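Local coordinates for protein putative serine phosphatase (Pseudomonas aeruginosa, PDB 6K4E) that probably acts as a PP2C-type, magnesium-binding protein phosphatase in the SiaABC threonine phosphorylation pathway that controls biofilm formation, at residues A121-L126 with Q152-M157; I135-S140 with L147-Q152; V176-R181 with L296-D301. One frame throughout, in Å; residues are numbered along the deposited sequence.

Contact 1 (A121-L126 with Q152-M157)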
loop_
_atom_site.group_PDB
_atom_site.type_symbol
_atom_site.label_atom_id
_atom_site.label_comp_id
_atom_site.label_asym_id
_atom_site.label_seq_id
_atom_site.Cartn_x
_atom_site.Cartn_y
_atom_site.Cartn_z
ATOM N N ALA B 121 -4.679 -6.893 1.612
ATOM C CA ALA B 121 -4.042 -5.890 2.473
ATOM C C ALA B 121 -3.106 -4.954 1.715
ATOM O O ALA B 121 -3.064 -3.774 2.037
ATOM C CB ALA B 121 -3.325 -6.554 3.628
ATOM N N LEU B 122 -2.407 -5.449 0.679
ATOM C CA LEU B 122 -1.549 -4.623 -0.178
ATOM C C LEU B 122 -2.376 -3.589 -0.948
ATOM O O LEU B 122 -1.980 -2.426 -1.065
ATOM C CB LEU B 122 -0.732 -5.485 -1.175
ATOM C CG LEU B 122 0.371 -6.375 -0.620
ATOM C CD1 LEU B 122 1.112 -7.082 -1.765
ATOM C CD2 LEU B 122 1.370 -5.583 0.210
ATOM N N MET B 123 -3.532 -4.028 -1.474
ATOM C CA MET B 123 -4.491 -3.215 -2.219
ATOM C C MET B 123 -5.048 -2.083 -1.341
ATOM O O MET B 123 -5.209 -0.968 -1.809
ATOM C CB MET B 123 -5.631 -4.109 -2.744
ATOM C CG MET B 123 -5.231 -5.013 -3.919
ATOM S SD MET B 123 -4.628 -4.115 -5.386
ATOM C CE MET B 123 -6.091 -3.371 -5.907
ATOM N N THR B 124 -5.315 -2.392 -0.075
ATOM C CA THR B 124 -5.846 -1.546 0.985
ATOM C C THR B 124 -4.889 -0.343 1.237
ATOM O O THR B 124 -5.357 0.780 1.450
ATOM C CB THR B 124 -6.128 -2.508 2.168
ATOM O OG1 THR B 124 -7.483 -2.493 2.548
ATOM C CG2 THR B 124 -5.266 -2.317 3.321
ATOM N N MET B 125 -3.564 -0.562 1.164
ATOM C CA MET B 125 -2.553 0.499 1.362
ATOM C C MET B 125 -2.604 1.456 0.164
ATOM O O MET B 125 -2.706 2.663 0.346
ATOM C CB MET B 125 -1.120 -0.065 1.533
ATOM C CG MET B 125 -0.948 -1.066 2.647
ATOM S SD MET B 125 -1.150 -0.305 4.286
ATOM C CE MET B 125 -2.439 -1.283 4.906
ATOM N N LEU B 126 -2.600 0.904 -1.042
ATOM C CA LEU B 126 -2.679 1.668 -2.283
ATOM C C LEU B 126 -3.970 2.473 -2.343
ATOM O O LEU B 126 -3.909 3.679 -2.595
ATOM C CB LEU B 126 -2.553 0.742 -3.499
ATOM C CG LEU B 126 -1.194 0.081 -3.708
ATOM C CD1 LEU B 126 -1.269 -0.973 -4.817
ATOM C CD2 LEU B 126 -0.126 1.121 -4.061
ATOM N N GLN B 152 -8.581 6.593 -11.042
ATOM C CA GLN B 152 -7.444 7.120 -11.809
ATOM C C GLN B 152 -6.100 6.959 -11.079
ATOM O O GLN B 152 -5.142 6.457 -11.673
ATOM C CB GLN B 152 -7.688 8.579 -12.248
ATOM C CG GLN B 152 -8.783 8.738 -13.322
ATOM C CD GLN B 152 -8.611 7.842 -14.549
ATOM O OE1 GLN B 152 -7.549 7.795 -15.192
ATOM N NE2 GLN B 152 -9.663 7.100 -14.894
ATOM N N ALA B 153 -6.071 7.325 -9.775
ATOM C CA ALA B 153 -4.918 7.204 -8.890
ATOM C C ALA B 153 -4.507 5.738 -8.803
ATOM O O ALA B 153 -3.313 5.454 -8.879
ATOM C CB ALA B 153 -5.248 7.756 -7.505
ATOM N N MET B 154 -5.486 4.802 -8.709
ATOM C CA MET B 154 -5.194 3.362 -8.673
ATOM C C MET B 154 -4.574 2.881 -9.990
ATOM O O MET B 154 -3.557 2.198 -9.952
ATOM C CB MET B 154 -6.435 2.548 -8.336
ATOM C CG MET B 154 -6.821 2.593 -6.846
ATOM S SD MET B 154 -5.550 1.965 -5.725
ATOM C CE MET B 154 -5.335 0.311 -6.335
ATOM N N ARG B 155 -5.137 3.294 -11.146
ATOM C CA ARG B 155 -4.635 2.942 -12.497
ATOM C C ARG B 155 -3.225 3.471 -12.733
ATOM O O ARG B 155 -2.446 2.884 -13.504
ATOM C CB ARG B 155 -5.548 3.501 -13.587
ATOM C CG ARG B 155 -6.927 2.916 -13.584
ATOM C CD ARG B 155 -7.770 3.466 -14.714
ATOM N NE ARG B 155 -9.184 3.125 -14.544
ATOM C CZ ARG B 155 -9.738 1.988 -14.957
ATOM N NH1 ARG B 155 -8.999 1.059 -15.555
ATOM N NH2 ARG B 155 -11.033 1.769 -14.767
ATOM N N SER B 156 -2.927 4.611 -12.080
ATOM C CA SER B 156 -1.639 5.303 -12.140
ATOM C C SER B 156 -0.519 4.537 -11.413
ATOM O O SER B 156 0.624 4.665 -11.798
ATOM C CB SER B 156 -1.780 6.714 -11.565
ATOM O OG SER B 156 -0.628 7.104 -10.837
ATOM N N MET B 157 -0.846 3.797 -10.338
ATOM C CA MET B 157 0.118 3.064 -9.518
ATOM C C MET B 157 0.263 1.602 -9.896
ATOM O O MET B 157 1.343 1.049 -9.713
ATOM C CB MET B 157 -0.223 3.211 -8.025
ATOM C CG MET B 157 -0.166 4.637 -7.556
ATOM S SD MET B 157 -0.474 4.862 -5.801
ATOM C CE MET B 157 -2.252 4.588 -5.707
#
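The carbonyl oxygen of Leu126 meets two methionines of the other helix. Met157 CE lies 3.6 Å from Leu126 O, and Met154 SD lies 3.9 Å from the same oxygen. Neither is a hydrogen bond, and no hydrogen bond joins 121-126 to 152-157. Met154 SD also rests beside Leu126 CB, at 3.9 Å. Its CE turns on to Met123, where Met154 CE and Met123 CE meet methyl to methyl at 3.8 Å. Both chains curl at their second and third torsions. Met154 has chi2 at -60° and chi3 at -58°, which carries its methyl across to the other helix. Met157 is extended at chi2 and bends at chi3. Its chain and that of Leu126 lie alongside each other, pointing opposite ways, with Met157 SD 4.1 Å from Leu126 CD2.

The two helices lie on the outer side of one sheet of the PP2C beta sandwich. Their short segments run at 118° to each other. The axes stay 11.5 Å apart at closest approach, so long side chains fill the interval. Ala130, further along helix 117-138, also packs against Met154 and Met157. Leu126 also packs on Met125 of the second subunit, and Leu122 on Leu122 of that subunit. Met123 and Leu126 also touch Leu158, just past the second segment. The side chain of Met123 lies about 8 Å from a bound magnesium ion.

Contact 2 (I135-S140 with L147-Q152)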
loop_
_atom_site.group_PDB
_atom_site.type_symbol
_atom_site.label_atom_id
_atom_site.label_comp_id
_atom_site.label_asym_id
_atom_site.label_seq_id
_atom_site.Cartn_x
_atom_site.Cartn_y
_atom_site.Cartn_z
ATOM N N ILE B 135 -9.452 12.989 -2.275
ATOM C CA ILE B 135 -10.057 13.955 -1.334
ATOM C C ILE B 135 -9.361 15.319 -1.477
ATOM O O ILE B 135 -10.029 16.344 -1.484
ATOM C CB ILE B 135 -10.075 13.447 0.144
ATOM C CG1 ILE B 135 -10.940 12.192 0.300
ATOM C CG2 ILE B 135 -10.536 14.564 1.136
ATOM C CD1 ILE B 135 -10.771 11.463 1.720
ATOM N N GLU B 136 -8.029 15.321 -1.628
ATOM C CA GLU B 136 -7.232 16.527 -1.824
ATOM C C GLU B 136 -7.496 17.153 -3.216
ATOM O O GLU B 136 -7.600 18.370 -3.314
ATOM C CB GLU B 136 -5.749 16.197 -1.614
ATOM C CG GLU B 136 -4.809 17.391 -1.577
ATOM C CD GLU B 136 -3.385 17.059 -1.156
ATOM O OE1 GLU B 136 -3.216 16.286 -0.183
ATOM O OE2 GLU B 136 -2.436 17.563 -1.804
ATOM N N ALA B 137 -7.649 16.330 -4.267
ATOM C CA ALA B 137 -7.903 16.798 -5.634
ATOM C C ALA B 137 -9.323 17.351 -5.849
ATOM O O ALA B 137 -9.467 18.332 -6.583
ATOM C CB ALA B 137 -7.628 15.683 -6.638
ATOM N N VAL B 138 -10.377 16.721 -5.262
ATOM C CA VAL B 138 -11.754 17.176 -5.536
ATOM C C VAL B 138 -12.571 17.613 -4.296
ATOM O O VAL B 138 -13.710 18.065 -4.454
ATOM C CB VAL B 138 -12.555 16.142 -6.379
ATOM C CG1 VAL B 138 -11.936 15.947 -7.757
ATOM C CG2 VAL B 138 -12.731 14.812 -5.650
ATOM N N GLY B 139 -12.008 17.465 -3.101
ATOM C CA GLY B 139 -12.713 17.786 -1.866
ATOM C C GLY B 139 -13.383 16.553 -1.297
ATOM O O GLY B 139 -13.379 15.496 -1.933
ATOM N N SER B 140 -13.964 16.678 -0.098
ATOM C CA SER B 140 -14.578 15.549 0.585
ATOM C C SER B 140 -16.111 15.517 0.472
ATOM O O SER B 140 -16.761 14.634 1.034
ATOM C CB SER B 140 -14.133 15.547 2.042
ATOM O OG SER B 140 -14.458 16.793 2.636
ATOM N N LEU B 147 -14.536 8.874 -6.096
ATOM C CA LEU B 147 -14.457 7.524 -6.666
ATOM C C LEU B 147 -13.794 7.506 -8.030
ATOM O O LEU B 147 -13.001 6.606 -8.290
ATOM C CB LEU B 147 -15.846 6.854 -6.720
ATOM C CG LEU B 147 -16.509 6.498 -5.388
ATOM C CD1 LEU B 147 -17.793 5.786 -5.627
ATOM C CD2 LEU B 147 -15.628 5.613 -4.542
ATOM N N GLY B 148 -14.103 8.509 -8.868
ATOM C CA GLY B 148 -13.536 8.688 -10.201
ATOM C C GLY B 148 -12.042 8.926 -10.125
ATOM O O GLY B 148 -11.263 8.248 -10.798
ATOM N N GLU B 149 -11.644 9.863 -9.249
ATOM C CA GLU B 149 -10.265 10.231 -8.973
ATOM C C GLU B 149 -9.494 9.082 -8.307
ATOM O O GLU B 149 -8.305 8.932 -8.602
ATOM C CB GLU B 149 -10.212 11.505 -8.115
ATOM C CG GLU B 149 -10.251 12.801 -8.914
ATOM C CD GLU B 149 -9.101 13.030 -9.885
ATOM O OE1 GLU B 149 -7.934 12.764 -9.513
ATOM O OE2 GLU B 149 -9.372 13.488 -11.018
ATOM N N THR B 150 -10.173 8.270 -7.416
ATOM C CA THR B 150 -9.558 7.113 -6.751
ATOM C C THR B 150 -9.193 6.062 -7.810
ATOM O O THR B 150 -8.078 5.535 -7.809
ATOM C CB THR B 150 -10.454 6.565 -5.630
ATOM O OG1 THR B 150 -10.626 7.579 -4.639
ATOM C CG2 THR B 150 -9.888 5.314 -4.986
ATOM N N ASP B 151 -10.130 5.804 -8.727
ATOM C CA ASP B 151 -9.969 4.894 -9.861
ATOM C C ASP B 151 -8.707 5.300 -10.664
ATOM O O ASP B 151 -7.850 4.455 -10.876
ATOM C CB ASP B 151 -11.238 4.929 -10.743
ATOM C CG ASP B 151 -11.352 3.896 -11.860
ATOM O OD1 ASP B 151 -10.433 3.085 -12.014
ATOM O OD2 ASP B 151 -12.394 3.882 -12.554
ATOM N N GLN B 152 -8.581 6.593 -11.042
ATOM C CA GLN B 152 -7.444 7.120 -11.809
ATOM C C GLN B 152 -6.100 6.959 -11.079
ATOM O O GLN B 152 -5.142 6.457 -11.673
ATOM C CB GLN B 152 -7.688 8.579 -12.248
ATOM C CG GLN B 152 -8.783 8.738 -13.322
ATOM C CD GLN B 152 -8.611 7.842 -14.549
ATOM O OE1 GLN B 152 -7.549 7.795 -15.192
ATOM N NE2 GLN B 152 -9.663 7.100 -14.894
#
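Val138 and Glu149 meet through aliphatic carbons: Val138 CG1 is 3.8 Å from Glu149 CG. The two side chains pass at a slant. Val138 holds CG1 anti to its own carbonyl carbon, beside the backbone N. This puts that branch against the glutamate stem. CG2 lies between the backbone N and the carbonyl carbon.

Glu149 is bent rather than extended. Its chi1 is -87°, and a bend at chi2 (-62°) folds the chain again. The fold brings the carboxylate round to Ala137, where Glu149 OE1 is 4.1 Å from Ala137 CB. That is a van der Waals approach of an oxygen to a methyl group, with no hydrogen bond across the segments. The same glutamate also packs on His133 and Ala134, one turn earlier in helix 117-138. The contact is small and lies at the surface, and Ala137 and Val138 are both exposed.

Beyond Val138 the helix stops. Gly139 N still bonds to Ile135 O at 2.8 Å, but Gly139 takes a positive phi of 94° and is the first residue to leave the helical conformation. Ser140 is buried, and its OG is hydrogen-bonded to Gln102 OE1. On the other helix, Thr150 OG1 bonds back to Ile146 O. Two consecutive helices, 117-138 and 143-157, are joined by a short loop and lie on one sheet of the PP2C sandwich.

Contact 3 (V176-R181 with L296-D301)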
loop_
_atom_site.group_PDB
_atom_site.type_symbol
_atom_site.label_atom_id
_atom_site.label_comp_id
_atom_site.label_asym_id
_atom_site.label_seq_id
_atom_site.Cartn_x
_atom_site.Cartn_y
_atom_site.Cartn_z
ATOM N N VAL B 176 -19.994 8.247 1.300
ATOM C CA VAL B 176 -21.091 9.136 1.657
ATOM C C VAL B 176 -20.592 10.491 2.169
ATOM O O VAL B 176 -19.788 10.535 3.100
ATOM C CB VAL B 176 -21.998 8.439 2.713
ATOM C CG1 VAL B 176 -23.081 9.371 3.230
ATOM C CG2 VAL B 176 -22.618 7.141 2.181
ATOM N N TRP B 177 -21.128 11.587 1.622
ATOM C CA TRP B 177 -20.877 12.907 2.180
ATOM C C TRP B 177 -22.155 13.276 2.972
ATOM O O TRP B 177 -23.224 13.421 2.379
ATOM C CB TRP B 177 -20.540 13.977 1.105
ATOM C CG TRP B 177 -20.705 15.377 1.621
ATOM C CD1 TRP B 177 -21.708 16.241 1.307
ATOM C CD2 TRP B 177 -19.909 16.033 2.622
ATOM N NE1 TRP B 177 -21.553 17.418 2.003
ATOM C CE2 TRP B 177 -20.481 17.304 2.845
ATOM C CE3 TRP B 177 -18.727 15.699 3.308
ATOM C CZ2 TRP B 177 -19.955 18.212 3.774
ATOM C CZ3 TRP B 177 -18.192 16.610 4.202
ATOM C CH2 TRP B 177 -18.809 17.847 4.435
ATOM N N VAL B 178 -22.047 13.347 4.309
ATOM C CA VAL B 178 -23.144 13.718 5.209
ATOM C C VAL B 178 -23.049 15.211 5.412
ATOM O O VAL B 178 -22.151 15.670 6.107
ATOM C CB VAL B 178 -23.083 12.967 6.567
ATOM C CG1 VAL B 178 -24.192 13.422 7.528
ATOM C CG2 VAL B 178 -23.131 11.464 6.353
ATOM N N ASP B 179 -23.905 15.972 4.751
ATOM C CA ASP B 179 -23.878 17.423 4.877
ATOM C C ASP B 179 -24.855 17.827 5.988
ATOM O O ASP B 179 -26.028 18.027 5.732
ATOM C CB ASP B 179 -24.214 18.069 3.521
ATOM C CG ASP B 179 -23.940 19.541 3.417
ATOM O OD1 ASP B 179 -24.078 20.251 4.447
ATOM O OD2 ASP B 179 -23.695 20.010 2.294
ATOM N N ARG B 180 -24.370 17.922 7.224
ATOM C CA ARG B 180 -25.199 18.261 8.387
ATOM C C ARG B 180 -25.835 19.655 8.290
ATOM O O ARG B 180 -27.032 19.794 8.552
ATOM C CB ARG B 180 -24.401 18.079 9.691
ATOM C CG ARG B 180 -24.009 16.608 9.969
ATOM C CD ARG B 180 -22.701 16.463 10.728
ATOM N NE ARG B 180 -22.826 16.894 12.122
ATOM C CZ ARG B 180 -22.338 18.032 12.609
ATOM N NH1 ARG B 180 -21.660 18.863 11.823
ATOM N NH2 ARG B 180 -22.516 18.344 13.886
ATOM N N ARG B 181 -25.059 20.652 7.830
ATOM C CA ARG B 181 -25.444 22.057 7.641
ATOM C C ARG B 181 -26.641 22.228 6.657
ATOM O O ARG B 181 -27.561 22.996 6.926
ATOM C CB ARG B 181 -24.217 22.833 7.122
ATOM C CG ARG B 181 -24.371 24.344 7.121
ATOM C CD ARG B 181 -23.233 25.072 6.423
ATOM N NE ARG B 181 -23.206 24.818 4.977
ATOM C CZ ARG B 181 -23.768 25.592 4.048
ATOM N NH1 ARG B 181 -24.415 26.700 4.395
ATOM N NH2 ARG B 181 -23.686 25.263 2.765
ATOM N N LEU B 296 -19.786 -0.195 8.694
ATOM C CA LEU B 296 -19.593 1.136 9.235
ATOM C C LEU B 296 -20.954 1.797 9.280
ATOM O O LEU B 296 -21.642 1.914 8.261
ATOM C CB LEU B 296 -18.568 1.948 8.413
ATOM C CG LEU B 296 -18.135 3.320 8.953
ATOM C CD1 LEU B 296 -17.928 3.312 10.469
ATOM C CD2 LEU B 296 -16.922 3.829 8.211
ATOM N N SER B 297 -21.389 2.121 10.502
ATOM C CA SER B 297 -22.690 2.713 10.710
ATOM C C SER B 297 -22.527 4.065 11.301
ATOM O O SER B 297 -21.564 4.295 12.013
ATOM C CB SER B 297 -23.553 1.824 11.598
ATOM O OG SER B 297 -24.832 2.381 11.857
ATOM N N PHE B 298 -23.458 4.966 10.969
ATOM C CA PHE B 298 -23.521 6.367 11.389
ATOM C C PHE B 298 -24.963 6.831 11.465
ATOM O O PHE B 298 -25.817 6.304 10.767
ATOM C CB PHE B 298 -22.686 7.252 10.460
ATOM C CG PHE B 298 -23.059 7.243 8.994
ATOM C CD1 PHE B 298 -22.629 6.220 8.151
ATOM C CD2 PHE B 298 -23.785 8.282 8.442
ATOM C CE1 PHE B 298 -22.950 6.231 6.779
ATOM C CE2 PHE B 298 -24.107 8.285 7.079
ATOM C CZ PHE B 298 -23.677 7.268 6.248
ATOM N N ARG B 299 -25.260 7.764 12.362
ATOM C CA ARG B 299 -26.630 8.203 12.555
ATOM C C ARG B 299 -26.738 9.719 12.575
ATOM O O ARG B 299 -25.859 10.388 13.116
ATOM C CB ARG B 299 -27.170 7.585 13.862
ATOM C CG ARG B 299 -28.524 8.104 14.307
ATOM C CD ARG B 299 -29.100 7.240 15.375
ATOM N NE ARG B 299 -30.235 7.884 16.028
ATOM C CZ ARG B 299 -31.495 7.485 15.913
ATOM N NH1 ARG B 299 -31.802 6.446 15.143
ATOM N NH2 ARG B 299 -32.460 8.121 16.561
ATOM N N PHE B 300 -27.827 10.255 11.980
ATOM C CA PHE B 300 -28.106 11.684 12.012
ATOM C C PHE B 300 -29.170 11.971 13.057
ATOM O O PHE B 300 -30.212 11.319 13.079
ATOM C CB PHE B 300 -28.462 12.285 10.629
ATOM C CG PHE B 300 -28.572 13.799 10.688
ATOM C CD1 PHE B 300 -27.435 14.592 10.845
ATOM C CD2 PHE B 300 -29.819 14.424 10.673
ATOM C CE1 PHE B 300 -27.542 15.981 10.965
ATOM C CE2 PHE B 300 -29.924 15.812 10.796
ATOM C CZ PHE B 300 -28.786 16.583 10.938
ATOM N N ASP B 301 -28.851 12.919 13.956
ATOM C CA ASP B 301 -29.622 13.418 15.103
ATOM C C ASP B 301 -30.386 12.329 15.860
ATOM O O ASP B 301 -29.786 11.619 16.666
ATOM C CB ASP B 301 -30.546 14.572 14.694
ATOM C CG ASP B 301 -29.915 15.952 14.810
ATOM O OD1 ASP B 301 -28.714 16.089 14.479
ATOM O OD2 ASP B 301 -30.630 16.900 15.214
#
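Val178 and Val176 press on the Phe298 ring across the core of the PP2C beta sandwich. Strand 171-179 belongs to one antiparallel sheet and strand 293-300 to the other. The two strands run roughly the same way here, 33° apart, and no hydrogen bond links them. The contact is made by side chains between two facing sheets.

The tight part is at Phe298. Val178 CG2 comes within 3.4 Å of Phe298 CE2. Val176 CG1 reaches Phe298 CZ at 3.7 Å. Both methyl groups approach the ring obliquely. Phe298 has its CG between the backbone N and the carbonyl carbon (chi1 59°), which directs the ring at the two valines. Phe233 of the neighbouring strand meets the same ring with the planes nearly parallel. Leu185, Leu235 and Tyr106 also pack on Phe298, so the ring is buried among apolar groups from both sheets.

The loose part lies at the chain end. Arg180 is exposed, just past its strand. Asp301 is poorly ordered, and its OD1 remains 6.4 Å from Arg180 NE, too far for a salt bridge. Phe300 is still buried, with Leu227 beside it. Arg180 touches it by the aliphatic part of its side chain, while its guanidinium plane is turned 77° from the ring. Arg180 CG lies at the ring edge, near the plane, 3.7 Å from Phe300 CE1.

From the N terminus, helix 117-138 supplies the first segments of contacts 1 and 2, and helix 143-157 returns to close both. Contact 2 closes a short loop at the turn between them. It sits within the longer loop of contact 1, and the two share Gln152. Their centres are 13 Å apart along the same helix pair. The chain then enters strand 171-179, where contact 3 opens. That contact closes only at the C terminus, 115 residues on, so it follows the other two in series. Contacts 1 and 2 join helices outside the sandwich, and contact 3 joins its two sheets. Contacts 2 and 3 touch where Ser140 packs on Trp177.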